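Local coordinates for putative cell adhesion protein (Bacteroides thetaiotaomicron, PDB 4DGU), which is a putative cell adhesion protein that binds zinc and probably serves as a component of a bacterial pilus, at residues M128-I133 with T187-Q192; L152-T157 with E174-K179. All coordinates share one frame; numbering follows the deposited sequence.

Contact 1 of 2, residues M128-I133 with T187-Q192; sequences MTVPVI and TNVLPQ
The hydroxyl of Thr-129 is held by two hydrogen bonds: OG1 donates to Asn-188 OD1 over a short 2.6 Å and takes a hydrogen bond from the backbone N of His-107. With OG1 set between its own backbone N and carbonyl carbon (chi1 50°), Thr-129 meets the asparagine side chain at about a right angle, the hydroxyl lying 27° off the carbonyl plane of the amide. The other end of that amide, ND2, bonds to Thr-186 O, which fixes its rotation. A leucine in place of Asn-188 would probably leave the Thr-129 hydroxyl without its acceptor and Thr-186 O without this donor, deep in the protein. The ring of Pro-131 lies alongside Asn-188, pointing the same way, in an antiparallel non-hydrogen-bonded pair that asks for no N-H from the proline. Next to it, Val-130 and Val-189 form a hydrogen-bonded pair, Val-130 N to Val-189 O and Val-189 N to Val-130 O, each 2.8 Å, and further along Val-132 N reaches Thr-187 O. A water extends the pairing, donating to Val-132 O at 2.6 Å and accepting from Thr-187 N. On the face away from Asn-188, Val-130 CB touches Val-189 CG2 at 3.9 Å, while Val-189 CG1 meets Val-132 CG2. At the other end, Thr-129 CG2 packs on Leu-190 CD2, 4.0 Å away. Pro-131 and Ile-133 bond through their backbones to strand 225-230; strand 120-135 thus joins strands 188-189 and 225-230 within the mixed sheet, while Val-132 and Val-189 pack on Leu-150 and Leu-152 of strand 147-159.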
HETATM    1  N   MSE A 128     -12.848 -16.346 -11.884  1.00 33.98           N
HETATM    2  CA  MSE A 128     -11.437 -16.738 -12.082  1.00 33.27           C
HETATM    3  C   MSE A 128     -10.699 -15.786 -13.019  1.00 41.00           C
HETATM    4  O   MSE A 128      -9.462 -15.730 -12.990  1.00 40.73           O
HETATM    5  CB  MSE A 128     -11.313 -18.189 -12.583  1.00 35.12           C
HETATM    6  CG  MSE A 128     -12.211 -19.195 -11.837  1.00 40.69           C
HETATM    7 SE   MSE A 128     -12.093 -19.075  -9.895  0.75 47.83          SE
HETATM    8  CE  MSE A 128     -10.191 -19.615  -9.592  1.00 44.27           C
ATOM      9  N   THR A 129     -11.466 -15.043 -13.844  1.00 38.65           N
ATOM     10  CA  THR A 129     -10.981 -13.985 -14.730  1.00 38.86           C
ATOM     11  C   THR A 129     -11.139 -12.631 -13.991  1.00 41.44           C
ATOM     12  O   THR A 129     -11.722 -12.589 -12.895  1.00 40.58           O
ATOM     13  CB  THR A 129     -11.704 -14.019 -16.067  1.00 45.12           C
ATOM     14  OG1 THR A 129     -13.104 -14.075 -15.792  1.00 42.23           O
ATOM     15  CG2 THR A 129     -11.278 -15.208 -16.948  1.00 43.53           C
ATOM     16  N   VAL A 130     -10.618 -11.531 -14.586  1.00 36.91           N
ATOM     17  CA  VAL A 130     -10.603 -10.208 -13.959  1.00 35.84           C
ATOM     18  C   VAL A 130     -11.443  -9.212 -14.795  1.00 40.31           C
ATOM     19  O   VAL A 130     -10.997  -8.840 -15.877  1.00 41.46           O
ATOM     20  CB  VAL A 130      -9.126  -9.705 -13.734  1.00 38.18           C
ATOM     21  CG1 VAL A 130      -9.074  -8.322 -13.077  1.00 35.93           C
ATOM     22  CG2 VAL A 130      -8.303 -10.718 -12.920  1.00 37.67           C
ATOM     23  N   PRO A 131     -12.648  -8.771 -14.341  1.00 36.53           N
ATOM     24  CA  PRO A 131     -13.406  -7.774 -15.124  1.00 37.30           C
ATOM     25  C   PRO A 131     -12.714  -6.419 -15.152  1.00 44.58           C
ATOM     26  O   PRO A 131     -11.980  -6.040 -14.219  1.00 43.42           O
ATOM     27  CB  PRO A 131     -14.753  -7.665 -14.395  1.00 38.37           C
ATOM     28  CG  PRO A 131     -14.771  -8.699 -13.365  1.00 40.96           C
ATOM     29  CD  PRO A 131     -13.362  -9.119 -13.098  1.00 36.95           C
ATOM     30  N   VAL A 132     -12.940  -5.695 -16.242  1.00 42.88           N
ATOM     31  CA  VAL A 132     -12.374  -4.367 -16.462  1.00 42.95           C
ATOM     32  C   VAL A 132     -13.526  -3.366 -16.588  1.00 47.66           C
ATOM     33  O   VAL A 132     -14.414  -3.553 -17.427  1.00 46.37           O
ATOM     34  CB  VAL A 132     -11.423  -4.313 -17.703  1.00 46.72           C
ATOM     35  CG1 VAL A 132     -10.703  -2.965 -17.775  1.00 46.34           C
ATOM     36  CG2 VAL A 132     -10.413  -5.460 -17.685  1.00 45.87           C
ATOM     37  N   ILE A 133     -13.508  -2.313 -15.753  1.00 46.01           N
ATOM     38  CA  ILE A 133     -14.533  -1.269 -15.813  1.00 46.60           C
ATOM     39  C   ILE A 133     -13.900   0.063 -16.173  1.00 48.48           C
ATOM     40  O   ILE A 133     -12.835   0.398 -15.660  1.00 47.46           O
ATOM     41  CB  ILE A 133     -15.405  -1.164 -14.529  1.00 49.60           C
ATOM     42  CG1 ILE A 133     -14.576  -0.829 -13.268  1.00 49.59           C
ATOM     43  CG2 ILE A 133     -16.227  -2.450 -14.332  1.00 51.79           C
ATOM     44  CD1 ILE A 133     -15.409  -0.453 -12.078  1.00 61.82           C
ATOM     45  N   THR A 187     -15.569  -6.838 -20.370  1.00 51.19           N
ATOM     46  CA  THR A 187     -14.261  -7.322 -20.799  1.00 49.71           C
ATOM     47  C   THR A 187     -13.572  -7.944 -19.581  1.00 49.82           C
ATOM     48  O   THR A 187     -13.386  -7.273 -18.567  1.00 47.14           O
ATOM     49  CB  THR A 187     -13.406  -6.204 -21.401  1.00 51.72           C
ATOM     50  OG1 THR A 187     -14.039  -5.679 -22.574  1.00 52.72           O
ATOM     51  CG2 THR A 187     -11.998  -6.688 -21.748  1.00 46.15           C
ATOM     52  N   ASN A 188     -13.255  -9.234 -19.671  1.00 45.56           N
ATOM     53  CA  ASN A 188     -12.526  -9.936 -18.623  1.00 43.42           C
ATOM     54  C   ASN A 188     -11.119 -10.227 -19.109  1.00 47.03           C
ATOM     55  O   ASN A 188     -10.928 -10.568 -20.273  1.00 48.37           O
ATOM     56  CB  ASN A 188     -13.230 -11.215 -18.188  1.00 35.66           C
ATOM     57  CG  ASN A 188     -14.224 -11.040 -17.076  1.00 44.47           C
ATOM     58  OD1 ASN A 188     -14.079 -11.654 -16.030  1.00 43.65           O
ATOM     59  ND2 ASN A 188     -15.311 -10.282 -17.293  1.00 31.57           N
ATOM     60  N   VAL A 189     -10.122 -10.026 -18.239  1.00 41.66           N
ATOM     61  CA  VAL A 189      -8.729 -10.302 -18.606  1.00 40.69           C
ATOM     62  C   VAL A 189      -8.253 -11.480 -17.765  1.00 44.73           C
ATOM     63  O   VAL A 189      -8.873 -11.826 -16.754  1.00 41.78           O
ATOM     64  CB  VAL A 189      -7.780  -9.069 -18.526  1.00 42.33           C
ATOM     65  CG1 VAL A 189      -8.143  -8.013 -19.575  1.00 42.30           C
ATOM     66  CG2 VAL A 189      -7.735  -8.467 -17.123  1.00 40.23           C
ATOM     67  N   LEU A 190      -7.180 -12.125 -18.199  1.00 43.47           N
ATOM     68  CA  LEU A 190      -6.687 -13.261 -17.443  1.00 43.98           C
ATOM     69  C   LEU A 190      -5.803 -12.775 -16.296  1.00 48.44           C
ATOM     70  O   LEU A 190      -5.154 -11.738 -16.465  1.00 47.91           O
ATOM     71  CB  LEU A 190      -5.944 -14.257 -18.342  1.00 45.44           C
ATOM     72  CG  LEU A 190      -6.715 -14.852 -19.534  1.00 50.87           C
ATOM     73  CD1 LEU A 190      -5.806 -15.700 -20.386  1.00 51.89           C
ATOM     74  CD2 LEU A 190      -7.925 -15.692 -19.079  1.00 49.51           C
ATOM     75  N   PRO A 191      -5.823 -13.452 -15.104  1.00 43.86           N
ATOM     76  CA  PRO A 191      -4.964 -13.003 -13.979  1.00 42.33           C
ATOM     77  C   PRO A 191      -3.481 -12.987 -14.340  1.00 47.32           C
ATOM     78  O   PRO A 191      -2.941 -13.948 -14.874  1.00 47.88           O
ATOM     79  CB  PRO A 191      -5.234 -14.038 -12.884  1.00 43.33           C
ATOM     80  CG  PRO A 191      -6.484 -14.723 -13.277  1.00 47.35           C
ATOM     81  CD  PRO A 191      -6.575 -14.679 -14.754  1.00 43.66           C
ATOM     82  N   GLN A 192      -2.837 -11.854 -14.072  1.00 45.41           N
ATOM     83  CA  GLN A 192      -1.433 -11.586 -14.353  1.00 45.16           C
ATOM     84  C   GLN A 192      -0.966 -10.388 -13.554  1.00 51.07           C
ATOM     85  O   GLN A 192      -1.786  -9.590 -13.092  1.00 49.91           O
ATOM     86  CB  GLN A 192      -1.215 -11.331 -15.858  1.00 46.25           C
ATOM     87  CG  GLN A 192      -2.071 -10.201 -16.435  1.00 47.41           C
ATOM     88  CD  GLN A 192      -2.167 -10.255 -17.932  1.00 57.68           C
ATOM     89  OE1 GLN A 192      -1.307  -9.773 -18.647  1.00 54.87           O
ATOM     90  NE2 GLN A 192      -3.216 -10.849 -18.441  1.00 53.70           N
TER
HETATM   91  O   HOH W   1     -15.771  -4.029 -19.651  1.00 37.28           O

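Contact 2 of 2, residues L152-T157 with E174-K179; sequences LKNEGT and ENIEVK. With ZN (zinc ion), chain C.
A zinc ion is held between Glu-155 and Glu-174. Glu-174 binds it through OE2, at 1.9 Å, whereas Glu-155 uses both oxygens unequally, OE2 at 2.1 Å and OE1 at a longer 2.6 Å. The two carboxylates are turned steeply against each other, their planes 77° apart. Glu-155 gets there by a bend at its second torsion (chi2 86°), which swings the carboxylate round to the metal; Glu-174 reaches it with a chain extended beyond CG. Outside this first shell, Asn-154 crosses Glu-174 at about a right angle and gives OE1 a weak hydrogen bond from ND2, 3.2 Å long. The amide oxygen of the same asparagine in turn takes a weak bond from Gly-103 N. Behind the side chains, Leu-152 and Glu-174 form an antiparallel hydrogen-bonded pair, with Glu-174 N to Leu-152 O at 2.8 Å nearly straight and Leu-152 N to Glu-174 O at 3.1 Å. Ile-176 lays CD1 against Leu-152 CB, 4.0 Å away. Asn-154 interrupts strand 147-159, and Glu-155 follows it. Without the cation, the carboxylates of Glu-155 and Glu-174, with Glu-155 OE1 4.4 Å from Glu-174 OE1, would be expected to repel; zinc probably offsets their charge and clasps strand 173-177 to the chain after Asn-154.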
ATOM      1  N   LEU A 152      -2.190  -6.516 -22.751  1.00 50.15           N
ATOM      2  CA  LEU A 152      -1.949  -7.551 -21.748  1.00 48.72           C
ATOM      3  C   LEU A 152      -1.805  -8.923 -22.379  1.00 55.29           C
ATOM      4  O   LEU A 152      -2.144  -9.113 -23.539  1.00 57.45           O
ATOM      5  CB  LEU A 152      -3.127  -7.584 -20.765  1.00 46.84           C
ATOM      6  CG  LEU A 152      -3.331  -6.373 -19.866  1.00 50.43           C
ATOM      7  CD1 LEU A 152      -4.641  -6.476 -19.134  1.00 47.82           C
ATOM      8  CD2 LEU A 152      -2.156  -6.190 -18.884  1.00 53.32           C
ATOM      9  N   LYS A 153      -1.354  -9.898 -21.592  1.00 50.50           N
ATOM     10  CA  LYS A 153      -1.228 -11.272 -22.042  1.00 49.14           C
ATOM     11  C   LYS A 153      -2.638 -11.872 -22.060  1.00 53.43           C
ATOM     12  O   LYS A 153      -3.422 -11.701 -21.117  1.00 50.49           O
ATOM     13  CB  LYS A 153      -0.234 -12.025 -21.156  1.00 50.50           C
ATOM     14  CG  LYS A 153       1.184 -11.503 -21.351  1.00 62.23           C
ATOM     15  CD  LYS A 153       2.155 -11.928 -20.269  1.00 70.20           C
ATOM     16  CE  LYS A 153       3.385 -11.039 -20.247  1.00 79.32           C
ATOM     17  NZ  LYS A 153       4.089 -10.983 -21.560  1.00 96.43           N
ATOM     18  N   ASN A 154      -2.988 -12.509 -23.181  1.00 53.63           N
ATOM     19  CA  ASN A 154      -4.334 -12.989 -23.435  1.00 52.84           C
ATOM     20  C   ASN A 154      -4.423 -14.518 -23.585  1.00 59.81           C
ATOM     21  O   ASN A 154      -5.444 -15.021 -24.061  1.00 61.70           O
ATOM     22  CB  ASN A 154      -4.824 -12.264 -24.688  1.00 53.79           C
ATOM     23  CG  ASN A 154      -6.287 -12.362 -24.964  1.00 64.60           C
ATOM     24  OD1 ASN A 154      -7.124 -12.035 -24.130  1.00 54.85           O
ATOM     25  ND2 ASN A 154      -6.615 -12.817 -26.158  1.00 54.82           N
ATOM     26  N   GLU A 155      -3.388 -15.268 -23.143  1.00 55.55           N
ATOM     27  CA  GLU A 155      -3.411 -16.741 -23.187  1.00 55.66           C
ATOM     28  C   GLU A 155      -2.899 -17.337 -21.898  1.00 56.32           C
ATOM     29  O   GLU A 155      -1.886 -16.906 -21.364  1.00 55.05           O
ATOM     30  CB  GLU A 155      -2.610 -17.331 -24.361  1.00 60.01           C
ATOM     31  CG  GLU A 155      -3.324 -17.298 -25.697  1.00 69.52           C
ATOM     32  CD  GLU A 155      -3.147 -15.999 -26.455  1.00 82.34           C
ATOM     33  OE1 GLU A 155      -2.069 -15.372 -26.319  1.00 57.32           O
ATOM     34  OE2 GLU A 155      -4.080 -15.619 -27.201  1.00 73.65           O
ATOM     35  N   GLY A 156      -3.619 -18.327 -21.401  1.00 52.77           N
ATOM     36  CA  GLY A 156      -3.270 -18.991 -20.159  1.00 50.95           C
ATOM     37  C   GLY A 156      -3.776 -20.405 -20.079  1.00 54.57           C
ATOM     38  O   GLY A 156      -4.362 -20.928 -21.024  1.00 53.37           O
ATOM     39  N   THR A 157      -3.590 -21.009 -18.916  1.00 52.54           N
ATOM     40  CA  THR A 157      -4.020 -22.363 -18.630  1.00 52.41           C
ATOM     41  C   THR A 157      -4.942 -22.344 -17.421  1.00 53.92           C
ATOM     42  O   THR A 157      -4.620 -21.708 -16.428  1.00 51.92           O
ATOM     43  CB  THR A 157      -2.781 -23.253 -18.434  1.00 62.83           C
ATOM     44  OG1 THR A 157      -2.032 -23.238 -19.649  1.00 71.22           O
ATOM     45  CG2 THR A 157      -3.129 -24.704 -18.094  1.00 62.39           C
ATOM     46  N   GLU A 174      -1.084  -8.485 -26.008  1.00 62.04           N
ATOM     47  CA  GLU A 174      -1.996  -8.210 -27.131  1.00 63.79           C
ATOM     48  C   GLU A 174      -2.937  -7.083 -26.799  1.00 65.78           C
ATOM     49  O   GLU A 174      -3.312  -6.941 -25.637  1.00 63.75           O
ATOM     50  CB  GLU A 174      -2.841  -9.450 -27.483  1.00 66.06           C
ATOM     51  CG  GLU A 174      -2.076 -10.745 -27.682  1.00 77.53           C
ATOM     52  CD  GLU A 174      -2.932 -11.865 -28.227  1.00 96.62           C
ATOM     53  OE1 GLU A 174      -4.148 -11.898 -27.927  1.00 82.82           O
ATOM     54  OE2 GLU A 174      -2.390 -12.681 -29.005  1.00104.13           O
ATOM     55  N   ASN A 175      -3.405  -6.353 -27.813  1.00 64.25           N
ATOM     56  CA  ASN A 175      -4.361  -5.269 -27.595  1.00 64.54           C
ATOM     57  C   ASN A 175      -5.771  -5.811 -27.527  1.00 69.51           C
ATOM     58  O   ASN A 175      -6.245  -6.489 -28.440  1.00 71.29           O
ATOM     59  CB  ASN A 175      -4.241  -4.157 -28.640  1.00 71.40           C
ATOM     60  CG  ASN A 175      -3.411  -3.008 -28.132  1.00106.40           C
ATOM     61  OD1 ASN A 175      -3.914  -2.092 -27.474  1.00106.65           O
ATOM     62  ND2 ASN A 175      -2.102  -3.086 -28.344  1.00 98.45           N
ATOM     63  N   ILE A 176      -6.418  -5.518 -26.408  1.00 65.66           N
ATOM     64  CA  ILE A 176      -7.781  -5.918 -26.055  1.00 64.86           C
ATOM     65  C   ILE A 176      -8.614  -4.646 -25.894  1.00 65.63           C
ATOM     66  O   ILE A 176      -8.269  -3.810 -25.063  1.00 63.41           O
ATOM     67  CB  ILE A 176      -7.761  -6.778 -24.733  1.00 66.23           C
ATOM     68  CG1 ILE A 176      -6.785  -7.998 -24.833  1.00 66.91           C
ATOM     69  CG2 ILE A 176      -9.176  -7.232 -24.333  1.00 66.22           C
ATOM     70  CD1 ILE A 176      -5.855  -8.207 -23.592  1.00 71.71           C
ATOM     71  N   GLU A 177      -9.691  -4.490 -26.682  1.00 61.64           N
ATOM     72  CA  GLU A 177     -10.584  -3.343 -26.523  1.00 60.44           C
ATOM     73  C   GLU A 177     -11.512  -3.586 -25.300  1.00 62.99           C
ATOM     74  O   GLU A 177     -12.004  -4.708 -25.100  1.00 62.31           O
ATOM     75  CB  GLU A 177     -11.394  -3.073 -27.790  1.00 63.47           C
ATOM     76  CG  GLU A 177     -11.917  -1.645 -27.854  1.00 72.99           C
ATOM     77  CD  GLU A 177     -12.878  -1.297 -28.978  1.00108.56           C
ATOM     78  OE1 GLU A 177     -12.896  -2.009 -30.011  1.00110.59           O
ATOM     79  OE2 GLU A 177     -13.590  -0.278 -28.834  1.00109.38           O
ATOM     80  N   VAL A 178     -11.707  -2.537 -24.477  1.00 58.09           N
ATOM     81  CA  VAL A 178     -12.501  -2.608 -23.251  1.00 56.42           C
ATOM     82  C   VAL A 178     -13.910  -2.086 -23.535  1.00 61.75           C
ATOM     83  O   VAL A 178     -14.091  -1.002 -24.082  1.00 63.23           O
ATOM     84  CB  VAL A 178     -11.805  -1.876 -22.061  1.00 57.35           C
ATOM     85  CG1 VAL A 178     -12.592  -2.031 -20.755  1.00 55.68           C
ATOM     86  CG2 VAL A 178     -10.397  -2.396 -21.858  1.00 55.98           C
ATOM     87  N   LYS A 179     -14.903  -2.887 -23.183  1.00 58.28           N
ATOM     88  CA  LYS A 179     -16.314  -2.547 -23.339  1.00 58.92           C
ATOM     89  C   LYS A 179     -16.784  -1.627 -22.208  1.00 63.30           C
ATOM     90  O   LYS A 179     -16.322  -1.747 -21.063  1.00 61.38           O
ATOM     91  CB  LYS A 179     -17.177  -3.833 -23.334  1.00 60.70           C
ATOM     92  CG  LYS A 179     -16.750  -4.865 -24.366  1.00 65.92           C
ATOM     93  CD  LYS A 179     -17.945  -5.359 -25.173  1.00 77.18           C
ATOM     94  CE  LYS A 179     -17.518  -6.249 -26.316  1.00 87.94           C
ATOM     95  NZ  LYS A 179     -18.579  -6.366 -27.360  1.00 97.79           N
TER
HETATM   96 ZN    ZN C 301      -3.028 -14.398 -28.576  1.00 63.41          ZN

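Following the chain from the N terminus, the first of the four segments is 128-133, on strand 120-135; the chain then turns into strand 147-159, which carries 152-157. After strand 165-167 it returns along strand 173-177, and the pairing of 174-179 with 152-157 closes contact 2 over 16 intervening residues. Only then does it reach 187-192, closing contact 1 round 53 residues, so contact 2 is nested inside the larger loop. Contact 1 lies in the mixed sheet and contact 2 in the antiparallel sheet. The two are stitched together by Gln-192 NE2 to Lys-153 O and by Thr-187 OG1 to Lys-179 N, both probable hydrogen bonds.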